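Local coordinates for niemann-Pick type C2 protein (Camponotus japonicus, PDB 3WEB) that binds oleic acid inside an immunoglobulin-like beta-sandwich and probably carries such lipids in the chemical communication of worker ants, at residues Leu106-Met111 / Phe127-Lys132; Ile18-Pro23 / Ser34-Ser39; Cys28-Glu33 / Phe97-Ala102. All blocks are in the same frame, centred on the assembly; numbering follows the deposited sequence.

Interaction 1: residues Leu106-Met111 / Phe127-Lys132. With OLA (oleic acid), chain B.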
loop_
_atom_site.group_PDB
_atom_site.type_symbol
_atom_site.label_atom_id
_atom_site.label_comp_id
_atom_site.label_asym_id
_atom_site.label_seq_id
_atom_site.Cartn_x
_atom_site.Cartn_y
_atom_site.Cartn_z
ATOM N N LEU A 106 -13.976 -8.885 -8.612
ATOM C CA LEU A 106 -12.954 -9.536 -9.425
ATOM C C LEU A 106 -11.727 -9.907 -8.593
ATOM O O LEU A 106 -11.564 -9.436 -7.462
ATOM C CB LEU A 106 -12.547 -8.656 -10.620
ATOM C CG LEU A 106 -11.473 -7.564 -10.464
ATOM C CD1 LEU A 106 -10.908 -7.162 -11.824
ATOM C CD2 LEU A 106 -11.996 -6.345 -9.715
ATOM N N SER A 107 -10.891 -10.765 -9.171
ATOM C CA SER A 107 -9.587 -11.111 -8.616
ATOM C C SER A 107 -8.522 -10.391 -9.429
ATOM O O SER A 107 -8.578 -10.387 -10.664
ATOM C CB SER A 107 -9.345 -12.618 -8.712
ATOM O OG SER A 107 -10.351 -13.353 -8.037
ATOM N N LEU A 108 -7.561 -9.783 -8.739
ATOM C CA LEU A 108 -6.453 -9.089 -9.389
ATOM C C LEU A 108 -5.247 -8.983 -8.462
ATOM O O LEU A 108 -5.389 -9.019 -7.234
ATOM C CB LEU A 108 -6.883 -7.689 -9.850
ATOM C CG LEU A 108 -6.962 -6.524 -8.853
ATOM C CD1 LEU A 108 -7.249 -5.228 -9.600
ATOM C CD2 LEU A 108 -7.989 -6.745 -7.751
ATOM N N GLU A 109 -4.065 -8.860 -9.054
ATOM C CA GLU A 109 -2.876 -8.529 -8.283
ATOM C C GLU A 109 -2.844 -7.030 -8.080
ATOM O O GLU A 109 -3.126 -6.252 -8.997
ATOM C CB GLU A 109 -1.597 -8.960 -8.993
ATOM C CG GLU A 109 -1.280 -10.442 -8.909
ATOM C CD GLU A 109 0.072 -10.764 -9.514
ATOM O OE1 GLU A 109 0.270 -10.487 -10.718
ATOM O OE2 GLU A 109 0.948 -11.280 -8.786
ATOM N N ILE A 110 -2.495 -6.634 -6.866
ATOM C CA ILE A 110 -2.396 -5.230 -6.514
ATOM C C ILE A 110 -0.928 -4.922 -6.262
ATOM O O ILE A 110 -0.221 -5.723 -5.643
ATOM C CB ILE A 110 -3.273 -4.909 -5.282
ATOM C CG1 ILE A 110 -4.750 -4.950 -5.685
ATOM C CG2 ILE A 110 -2.915 -3.550 -4.688
ATOM C CD1 ILE A 110 -5.709 -5.011 -4.518
ATOM N N MET A 111 -0.468 -3.785 -6.781
ATOM C CA MET A 111 0.871 -3.290 -6.497
ATOM C C MET A 111 0.752 -1.920 -5.870
ATOM O O MET A 111 0.045 -1.059 -6.379
ATOM C CB MET A 111 1.725 -3.214 -7.758
ATOM C CG MET A 111 2.073 -4.567 -8.366
ATOM S SD MET A 111 2.932 -4.390 -9.944
ATOM C CE MET A 111 4.248 -3.260 -9.482
ATOM N N PHE A 127 0.487 -8.092 -4.002
ATOM C CA PHE A 127 -0.285 -9.203 -3.441
ATOM C C PHE A 127 -1.533 -9.499 -4.267
ATOM O O PHE A 127 -2.044 -8.607 -4.965
ATOM C CB PHE A 127 -0.642 -8.926 -1.973
ATOM C CG PHE A 127 -1.561 -7.758 -1.775
ATOM C CD1 PHE A 127 -1.063 -6.459 -1.743
ATOM C CD2 PHE A 127 -2.922 -7.960 -1.597
ATOM C CE1 PHE A 127 -1.919 -5.386 -1.546
ATOM C CE2 PHE A 127 -3.783 -6.898 -1.406
ATOM C CZ PHE A 127 -3.277 -5.606 -1.383
ATOM N N PRO A 128 -2.016 -10.756 -4.219
ATOM C CA PRO A 128 -3.266 -11.075 -4.907
ATOM C C PRO A 128 -4.484 -10.716 -4.051
ATOM O O PRO A 128 -4.509 -10.998 -2.841
ATOM C CB PRO A 128 -3.177 -12.586 -5.105
ATOM C CG PRO A 128 -2.360 -13.065 -3.942
ATOM C CD PRO A 128 -1.432 -11.941 -3.558
ATOM N N ALA A 129 -5.486 -10.096 -4.669
ATOM C CA ALA A 129 -6.722 -9.774 -3.946
ATOM C C ALA A 129 -7.971 -10.283 -4.653
ATOM O O ALA A 129 -7.973 -10.503 -5.866
ATOM C CB ALA A 129 -6.830 -8.276 -3.706
ATOM N N LYS A 130 -9.029 -10.466 -3.878
ATOM C CA LYS A 130 -10.319 -10.807 -4.442
ATOM C C LYS A 130 -11.371 -9.912 -3.820
ATOM O O LYS A 130 -11.611 -9.969 -2.614
ATOM C CB LYS A 130 -10.641 -12.282 -4.219
ATOM C CG LYS A 130 -11.856 -12.756 -5.006
ATOM C CD LYS A 130 -12.030 -14.259 -4.898
ATOM C CE LYS A 130 -13.328 -14.695 -5.551
ATOM N NZ LYS A 130 -13.585 -16.143 -5.320
ATOM N N ILE A 131 -11.974 -9.064 -4.649
ATOM C CA ILE A 131 -13.046 -8.196 -4.196
ATOM C C ILE A 131 -14.324 -9.018 -4.246
ATOM O O ILE A 131 -14.674 -9.551 -5.302
ATOM C CB ILE A 131 -13.167 -6.931 -5.071
ATOM C CG1 ILE A 131 -11.821 -6.197 -5.127
ATOM C CG2 ILE A 131 -14.269 -6.023 -4.534
ATOM C CD1 ILE A 131 -11.707 -5.162 -6.224
ATOM N N LYS A 132 -15.004 -9.134 -3.108
ATOM C CA LYS A 132 -16.136 -10.066 -2.975
ATOM C C LYS A 132 -17.248 -9.550 -2.064
ATOM O O LYS A 132 -17.059 -8.649 -1.249
ATOM C CB LYS A 132 -15.652 -11.443 -2.496
ATOM C CG LYS A 132 -14.927 -11.444 -1.152
ATOM C CD LYS A 132 -14.562 -12.854 -0.692
ATOM C CE LYS A 132 -13.332 -13.387 -1.414
ATOM N NZ LYS A 132 -12.835 -14.680 -0.862
ATOM O OXT LYS A 132 -18.380 -10.035 -2.126
HETATM C C1 OLA B . -6.571 6.538 -0.743
HETATM O O1 OLA B . -5.555 7.270 -0.689
HETATM O O2 OLA B . -7.453 6.663 -1.623
HETATM C C2 OLA B . -6.747 5.460 0.305
HETATM C C3 OLA B . -6.701 4.074 -0.333
HETATM C C4 OLA B . -5.758 3.147 0.423
HETATM C C5 OLA B . -4.546 2.770 -0.419
HETATM C C6 OLA B . -3.921 1.461 0.046
HETATM C C7 OLA B . -4.110 0.389 -1.020
HETATM C C8 OLA B . -3.424 -0.932 -0.672
HETATM C C9 OLA B . -4.271 -1.748 0.284
HETATM C C10 OLA B . -5.249 -2.577 -0.095
HETATM C C11 OLA B . -5.634 -2.808 -1.540
HETATM C C12 OLA B . -7.137 -3.021 -1.639
HETATM C C13 OLA B . -7.720 -2.263 -2.825
HETATM C C14 OLA B . -9.241 -2.227 -2.736
HETATM C C15 OLA B . -9.872 -2.038 -4.110
HETATM C C16 OLA B . -10.484 -0.648 -4.241
HETATM C C17 OLA B . -12.007 -0.719 -4.233
HETATM C C18 OLA B . -12.612 0.368 -5.095
#
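Ile-110 and Phe-127 pair across the two strands of an antiparallel beta hairpin, built from strands 107-116 and 121-131, in one sheet of the immunoglobulin-like sandwich of this ML-domain protein. Backbone bonds knit the two strands. Leu-108 and Ala-129 form a hydrogen-bonded pair, Ala-129 N reaching Leu-108 O at 2.8 Å and Leu-108 N reaching Ala-129 O. Ile-110 and Phe-127 form the next such pair, and the bond from Ile-110 N to Phe-127 O is almost straight, 176° at the hydrogen. On the far side of the Leu-108/Ala-129 pair, Ile-131 N donates to Leu-106 O. In the intervening non-hydrogen-bonded pairs, Ser-107 with Lys-130 and Glu-109 with Pro-128, CA-H...O contacts fill in, the shortest from Ser-107 CA to Ala-129 O at 3.2 Å.

Apolar packing occupies the face of Leu-108, Ile-110, Phe-127 and Ala-129, which is turned to the ligand. Phe-127 has CG between its backbone N and carbonyl carbon (chi1 65°), which swings the ring alongside Ile-110. A CH-pi contact results: Ile-110 CB lies over one ring face, 4.2 Å from the centroid and offset toward the rim. Phe-127 CZ at the ring edge meets oleic acid C11 in plane, at 3.7 Å. With an alanine here the ring is gone, and the flank of Ile-110 and the bend of the oleic acid chain would probably lose their shared packing surface. Ile-110 CD1 bridges the strands, 3.5 Å from Ala-129 CB, and also touches the ligand. On the other face Ser-107 OG lies against the extended aliphatic chain of Lys-130, nearest its CG. At the open end of the ladder, Leu-106 and Ile-131 run side by side, CD2 of the leucine 3.7 Å from CD1 of the isoleucine.

Interaction 2: residues Ile18-Pro23 / Ser34-Ser39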
loop_
_atom_site.group_PDB
_atom_site.type_symbol
_atom_site.label_atom_id
_atom_site.label_comp_id
_atom_site.label_asym_id
_atom_site.label_seq_id
_atom_site.Cartn_x
_atom_site.Cartn_y
_atom_site.Cartn_z
ATOM N N ILE A 18 -4.042 -6.153 6.444
ATOM C CA ILE A 18 -5.292 -5.692 5.853
ATOM C C ILE A 18 -6.413 -6.352 6.647
ATOM O O ILE A 18 -6.465 -7.576 6.741
ATOM C CB ILE A 18 -5.394 -6.029 4.353
ATOM C CG1 ILE A 18 -4.237 -5.373 3.581
ATOM C CG2 ILE A 18 -6.735 -5.550 3.796
ATOM C CD1 ILE A 18 -4.187 -5.725 2.106
ATOM N N SER A 19 -7.298 -5.532 7.203
ATOM C CA SER A 19 -8.305 -5.984 8.177
ATOM C C SER A 19 -9.227 -7.081 7.671
ATOM O O SER A 19 -9.680 -7.912 8.453
ATOM C CB SER A 19 -9.145 -4.802 8.677
ATOM O OG SER A 19 -9.871 -4.213 7.614
ATOM N N SER A 20 -9.493 -7.092 6.366
ATOM C CA SER A 20 -10.471 -8.014 5.794
ATOM C C SER A 20 -9.884 -9.372 5.405
ATOM O O SER A 20 -10.626 -10.284 5.035
ATOM C CB SER A 20 -11.132 -7.371 4.570
ATOM O OG SER A 20 -10.151 -6.991 3.621
ATOM N N CYS A 21 -8.563 -9.520 5.476
ATOM C CA CYS A 21 -7.951 -10.766 5.037
ATOM C C CYS A 21 -6.766 -11.195 5.878
ATOM O O CYS A 21 -6.188 -10.394 6.610
ATOM C CB CYS A 21 -7.529 -10.673 3.568
ATOM S SG CYS A 21 -6.062 -9.661 3.258
ATOM N N ASP A 22 -6.416 -12.469 5.745
ATOM C CA ASP A 22 -5.270 -13.038 6.426
ATOM C C ASP A 22 -4.349 -13.703 5.395
ATOM O O ASP A 22 -4.838 -14.308 4.445
ATOM C CB ASP A 22 -5.751 -14.071 7.439
ATOM C CG ASP A 22 -4.664 -14.491 8.380
ATOM O OD1 ASP A 22 -4.440 -13.775 9.381
ATOM O OD2 ASP A 22 -4.028 -15.529 8.115
ATOM N N PRO A 23 -3.015 -13.591 5.571
ATOM C CA PRO A 23 -2.071 -14.218 4.625
ATOM C C PRO A 23 -2.170 -15.746 4.520
ATOM O O PRO A 23 -1.557 -16.336 3.639
ATOM C CB PRO A 23 -0.686 -13.800 5.155
ATOM C CG PRO A 23 -0.926 -13.131 6.470
ATOM C CD PRO A 23 -2.337 -12.648 6.477
ATOM N N SER A 34 -17.934 -2.308 3.190
ATOM C CA SER A 34 -17.249 -2.368 4.473
ATOM C C SER A 34 -16.044 -1.435 4.490
ATOM O O SER A 34 -15.482 -1.106 3.438
ATOM C CB SER A 34 -16.806 -3.800 4.794
ATOM O OG SER A 34 -15.636 -4.153 4.074
ATOM N N GLU A 35 -15.670 -1.006 5.692
ATOM C CA GLU A 35 -14.428 -0.270 5.910
ATOM C C GLU A 35 -13.266 -1.251 5.932
ATOM O O GLU A 35 -13.332 -2.291 6.595
ATOM C CB GLU A 35 -14.466 0.500 7.230
ATOM C CG GLU A 35 -15.253 1.801 7.189
ATOM C CD GLU A 35 -15.017 2.670 8.415
ATOM O OE1 GLU A 35 -14.658 2.134 9.490
ATOM O OE2 GLU A 35 -15.190 3.899 8.300
ATOM N N ILE A 36 -12.215 -0.922 5.190
ATOM C CA ILE A 36 -10.999 -1.721 5.169
ATOM C C ILE A 36 -9.918 -0.906 5.867
ATOM O O ILE A 36 -9.707 0.267 5.538
ATOM C CB ILE A 36 -10.548 -2.058 3.728
ATOM C CG1 ILE A 36 -11.705 -2.634 2.890
ATOM C CG2 ILE A 36 -9.339 -2.992 3.730
ATOM C CD1 ILE A 36 -12.295 -3.930 3.412
ATOM N N HIS A 37 -9.266 -1.525 6.846
ATOM C CA HIS A 37 -8.145 -0.896 7.536
ATOM C C HIS A 37 -6.838 -1.534 7.095
ATOM O O HIS A 37 -6.669 -2.746 7.174
ATOM C CB HIS A 37 -8.322 -1.009 9.047
ATOM C CG HIS A 37 -9.708 -0.686 9.508
ATOM N ND1 HIS A 37 -10.234 0.588 9.450
ATOM C CD2 HIS A 37 -10.685 -1.474 10.017
ATOM C CE1 HIS A 37 -11.471 0.572 9.917
ATOM N NE2 HIS A 37 -11.769 -0.667 10.265
ATOM N N VAL A 38 -5.913 -0.703 6.629
ATOM C CA VAL A 38 -4.635 -1.191 6.100
ATOM C C VAL A 38 -3.516 -0.585 6.927
ATOM O O VAL A 38 -3.545 0.610 7.222
ATOM C CB VAL A 38 -4.435 -0.817 4.617
ATOM C CG1 VAL A 38 -3.078 -1.304 4.103
ATOM C CG2 VAL A 38 -5.561 -1.375 3.760
ATOM N N SER A 39 -2.553 -1.417 7.316
ATOM C CA SER A 39 -1.355 -0.967 8.018
ATOM C C SER A 39 -0.108 -1.461 7.288
ATOM O O SER A 39 -0.080 -2.589 6.798
ATOM C CB SER A 39 -1.338 -1.501 9.461
ATOM O OG SER A 39 -0.083 -1.249 10.082
HETATM O O HOH W 1 -12.328 -5.198 7.620
#
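Ser-19 grips the backbone of His-37 twice, once with its main chain and once with its hydroxyl. Its OG sits between the backbone N and the carbonyl carbon (chi1 63°), a rotamer that carries the oxygen over to the neighbouring strand 34-44, where His-37 N donates to it at 2.9 Å, nearly straight. Ser-19 N in turn donates to His-37 O, also at 2.9 Å, so the serine stands in for the next rung of the sheet. A water 2.6 Å from Ser-19 OG extends the bridge by donating to Glu-35 O. The imidazole of His-37 lies beside Ser-19, while its ND1 is hydrogen-bonded to Thr-96 OG1.

On the inner face apolar branches mesh: Ile-18 CG2 meets Ile-36 CG2 at 3.7 Å, the two side chains crossing obliquely. Ile-36 turns at both torsions (chi1 -50°, chi2 -61°), and this brings CD1 against Ser-20, 3.7 Å from OG. That hydroxyl is spent on Ser-29 O. Ile-18 and Val-38, a non-hydrogen-bonded pair, both touch oleic acid on this inner face. The type I turn from Ile-18 to Cys-21, closed by Cys-21 N to Ile-18 O, is where an edge strand leaves its antiparallel sheet in the immunoglobulin-like sandwich.

Interaction 3: residues Cys28-Glu33 / Phe97-Ala102. With OLA (oleic acid), chain B.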
loop_
_atom_site.group_PDB
_atom_site.type_symbol
_atom_site.label_atom_id
_atom_site.label_comp_id
_atom_site.label_asym_id
_atom_site.label_seq_id
_atom_site.Cartn_x
_atom_site.Cartn_y
_atom_site.Cartn_z
ATOM N N CYS A 28 -6.164 -12.141 -0.891
ATOM C CA CYS A 28 -6.687 -11.229 0.132
ATOM C C CYS A 28 -8.132 -10.849 -0.175
ATOM O O CYS A 28 -8.381 -10.141 -1.150
ATOM C CB CYS A 28 -5.832 -9.963 0.245
ATOM S SG CYS A 28 -6.453 -8.765 1.450
ATOM N N SER A 29 -9.070 -11.330 0.646
ATOM C CA SER A 29 -10.478 -10.931 0.550
ATOM C C SER A 29 -10.641 -9.452 0.884
ATOM O O SER A 29 -10.164 -8.991 1.917
ATOM C CB SER A 29 -11.355 -11.755 1.507
ATOM O OG SER A 29 -11.250 -13.142 1.242
ATOM N N ILE A 30 -11.304 -8.724 -0.012
ATOM C CA ILE A 30 -11.665 -7.324 0.181
ATOM C C ILE A 30 -13.183 -7.274 0.104
ATOM O O ILE A 30 -13.766 -7.533 -0.951
ATOM C CB ILE A 30 -11.022 -6.415 -0.903
ATOM C CG1 ILE A 30 -9.488 -6.533 -0.873
ATOM C CG2 ILE A 30 -11.501 -4.968 -0.783
ATOM C CD1 ILE A 30 -8.803 -5.865 0.304
ATOM N N ILE A 31 -13.812 -6.976 1.234
ATOM C CA ILE A 31 -15.272 -7.027 1.338
ATOM C C ILE A 31 -15.870 -5.688 0.924
ATOM O O ILE A 31 -15.517 -4.647 1.480
ATOM C CB ILE A 31 -15.744 -7.382 2.771
ATOM C CG1 ILE A 31 -14.901 -8.515 3.393
ATOM C CG2 ILE A 31 -17.240 -7.687 2.792
ATOM C CD1 ILE A 31 -15.005 -9.873 2.716
ATOM N N ARG A 32 -16.770 -5.711 -0.055
ATOM C CA ARG A 32 -17.494 -4.501 -0.435
ATOM C C ARG A 32 -18.549 -4.156 0.613
ATOM O O ARG A 32 -18.986 -5.022 1.380
ATOM C CB ARG A 32 -18.096 -4.605 -1.842
ATOM C CG ARG A 32 -18.707 -5.948 -2.189
ATOM C CD ARG A 32 -18.788 -6.110 -3.697
ATOM N NE ARG A 32 -19.385 -7.385 -4.084
ATOM C CZ ARG A 32 -19.744 -7.700 -5.326
ATOM N NH1 ARG A 32 -19.571 -6.830 -6.315
ATOM N NH2 ARG A 32 -20.281 -8.887 -5.582
ATOM N N GLU A 33 -18.930 -2.881 0.642
ATOM C CA GLU A 33 -19.819 -2.314 1.668
ATOM C C GLU A 33 -19.251 -2.464 3.079
ATOM O O GLU A 33 -19.982 -2.709 4.036
ATOM C CB GLU A 33 -21.236 -2.891 1.566
ATOM C CG GLU A 33 -21.882 -2.666 0.209
ATOM C CD GLU A 33 -23.393 -2.695 0.270
ATOM O OE1 GLU A 33 -23.964 -3.748 0.632
ATOM O OE2 GLU A 33 -24.008 -1.655 -0.047
ATOM N N PHE A 97 -10.339 2.920 4.183
ATOM C CA PHE A 97 -11.176 3.299 3.054
ATOM C C PHE A 97 -12.408 2.418 3.004
ATOM O O PHE A 97 -12.392 1.283 3.483
ATOM C CB PHE A 97 -10.404 3.250 1.729
ATOM C CG PHE A 97 -9.813 1.903 1.405
ATOM C CD1 PHE A 97 -10.530 0.968 0.659
ATOM C CD2 PHE A 97 -8.527 1.575 1.824
ATOM C CE1 PHE A 97 -9.981 -0.269 0.351
ATOM C CE2 PHE A 97 -7.973 0.341 1.515
ATOM C CZ PHE A 97 -8.700 -0.583 0.779
ATOM N N PHE A 98 -13.474 2.957 2.426
ATOM C CA PHE A 98 -14.718 2.232 2.296
ATOM C C PHE A 98 -14.842 1.720 0.872
ATOM O O PHE A 98 -14.670 2.476 -0.088
ATOM C CB PHE A 98 -15.898 3.138 2.655
ATOM C CG PHE A 98 -17.209 2.412 2.772
ATOM C CD1 PHE A 98 -17.536 1.719 3.933
ATOM C CD2 PHE A 98 -18.124 2.428 1.722
ATOM C CE1 PHE A 98 -18.746 1.048 4.042
ATOM C CE2 PHE A 98 -19.333 1.760 1.826
ATOM C CZ PHE A 98 -19.645 1.073 2.989
ATOM N N VAL A 99 -15.117 0.427 0.743
ATOM C CA VAL A 99 -15.350 -0.177 -0.563
ATOM C C VAL A 99 -16.849 -0.148 -0.862
ATOM O O VAL A 99 -17.637 -0.789 -0.166
ATOM C CB VAL A 99 -14.806 -1.621 -0.631
ATOM C CG1 VAL A 99 -14.989 -2.200 -2.027
ATOM C CG2 VAL A 99 -13.337 -1.654 -0.239
ATOM N N GLU A 100 -17.222 0.605 -1.897
ATOM C CA GLU A 100 -18.619 0.773 -2.310
ATOM C C GLU A 100 -19.231 -0.509 -2.873
ATOM O O GLU A 100 -18.511 -1.418 -3.294
ATOM C CB GLU A 100 -18.728 1.881 -3.361
ATOM C CG GLU A 100 -18.594 3.294 -2.819
ATOM C CD GLU A 100 -18.857 4.351 -3.880
ATOM O OE1 GLU A 100 -19.883 4.248 -4.591
ATOM O OE2 GLU A 100 -18.038 5.289 -4.001
ATOM N N LYS A 101 -20.563 -0.569 -2.886
ATOM C CA LYS A 101 -21.289 -1.663 -3.535
ATOM C C LYS A 101 -21.049 -1.644 -5.049
ATOM O O LYS A 101 -21.000 -2.698 -5.689
ATOM C CB LYS A 101 -22.789 -1.583 -3.230
ATOM C CG LYS A 101 -23.541 -2.886 -3.469
ATOM C CD LYS A 101 -24.976 -2.819 -2.971
ATOM C CE LYS A 101 -25.619 -4.199 -2.976
ATOM N NZ LYS A 101 -26.872 -4.245 -2.171
ATOM N N ALA A 102 -20.878 -0.441 -5.599
ATOM C CA ALA A 102 -20.618 -0.239 -7.030
ATOM C C ALA A 102 -19.257 -0.780 -7.496
ATOM O O ALA A 102 -18.941 -0.741 -8.691
ATOM C CB ALA A 102 -20.759 1.234 -7.390
HETATM C C1 OLA B . -6.571 6.538 -0.743
HETATM O O1 OLA B . -5.555 7.270 -0.689
HETATM O O2 OLA B . -7.453 6.663 -1.623
HETATM C C2 OLA B . -6.747 5.460 0.305
HETATM C C3 OLA B . -6.701 4.074 -0.333
HETATM C C4 OLA B . -5.758 3.147 0.423
HETATM C C5 OLA B . -4.546 2.770 -0.419
HETATM C C6 OLA B . -3.921 1.461 0.046
HETATM C C7 OLA B . -4.110 0.389 -1.020
HETATM C C8 OLA B . -3.424 -0.932 -0.672
HETATM C C9 OLA B . -4.271 -1.748 0.284
HETATM C C10 OLA B . -5.249 -2.577 -0.095
HETATM C C11 OLA B . -5.634 -2.808 -1.540
HETATM C C12 OLA B . -7.137 -3.021 -1.639
HETATM C C13 OLA B . -7.720 -2.263 -2.825
HETATM C C14 OLA B . -9.241 -2.227 -2.736
HETATM C C15 OLA B . -9.872 -2.038 -4.110
HETATM C C16 OLA B . -10.484 -0.648 -4.241
HETATM C C17 OLA B . -12.007 -0.719 -4.233
HETATM C C18 OLA B . -12.612 0.368 -5.095
#
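Val-99 holds CG1 anti to its backbone N (chi1 -177°), with CG2 beside that nitrogen; CG2 thereby faces Ile-30 and CG1 lies against Arg-32. Ile-30 has CG1 beside its N (chi1 -59°), which puts CG2 anti to N, and the two side chains cross at about a right angle, Ile-30 CG2 to Val-99 CG2 at 3.8 Å. Both line the lipid: Ile-30 CD1 is 3.8 Å from C12 of oleic acid, and Val-99 CG1 touches C17 near the methyl end. Phe-97, next to them, lays CD2 3.5 Å from C4 of oleic acid.

A single hydrogen bond joins the backbones, Glu-33 N to Val-99 O, short at 2.6 Å but bent, with the donor tilted out of the carbonyl plane. Glu-33 takes positive phi there, and its CA and carbonyl carbon lie against the Phe-98 ring tip, CZ.

Outside, the extended chains of Glu-33 and Lys-101 pass at a slant, so that carboxylate OE2 rests on the aliphatic CD at 3.3 Å. The charged ends stay apart, Glu-33 OE1 to Lys-101 NZ 4.1 Å, too far for a salt bridge. The contact therefore grades from a hydrocarbon wall suited to the lipid tail to a polar rim, where electrostatic attraction is probably loose.

All three contacts touch one oleic acid lying between the two sheets. Interaction 1 meets the chain at its bend and interaction 3 runs along its tail half and, through Phe-97, toward its head; interaction 2 adds Ile-18 and Val-38. The acid end is held elsewhere, by the backbone N atoms of Lys-69 and Lys-70. Strand 28-30, part of interaction 3, connects it to both other contacts. The disulfide Cys-21 SG to Cys-28 SG, 2.1 Å, ties interaction 2 to interaction 3, and Lys-130 N to Cys-28 O, 2.8 Å, probably hydrogen-bonds interaction 3 to interaction 1. Interactions 1 and 2, with centres about 13 Å apart, touch across the interior where Phe-127 CZ meets Ile-18 CD1 at 3.6 Å.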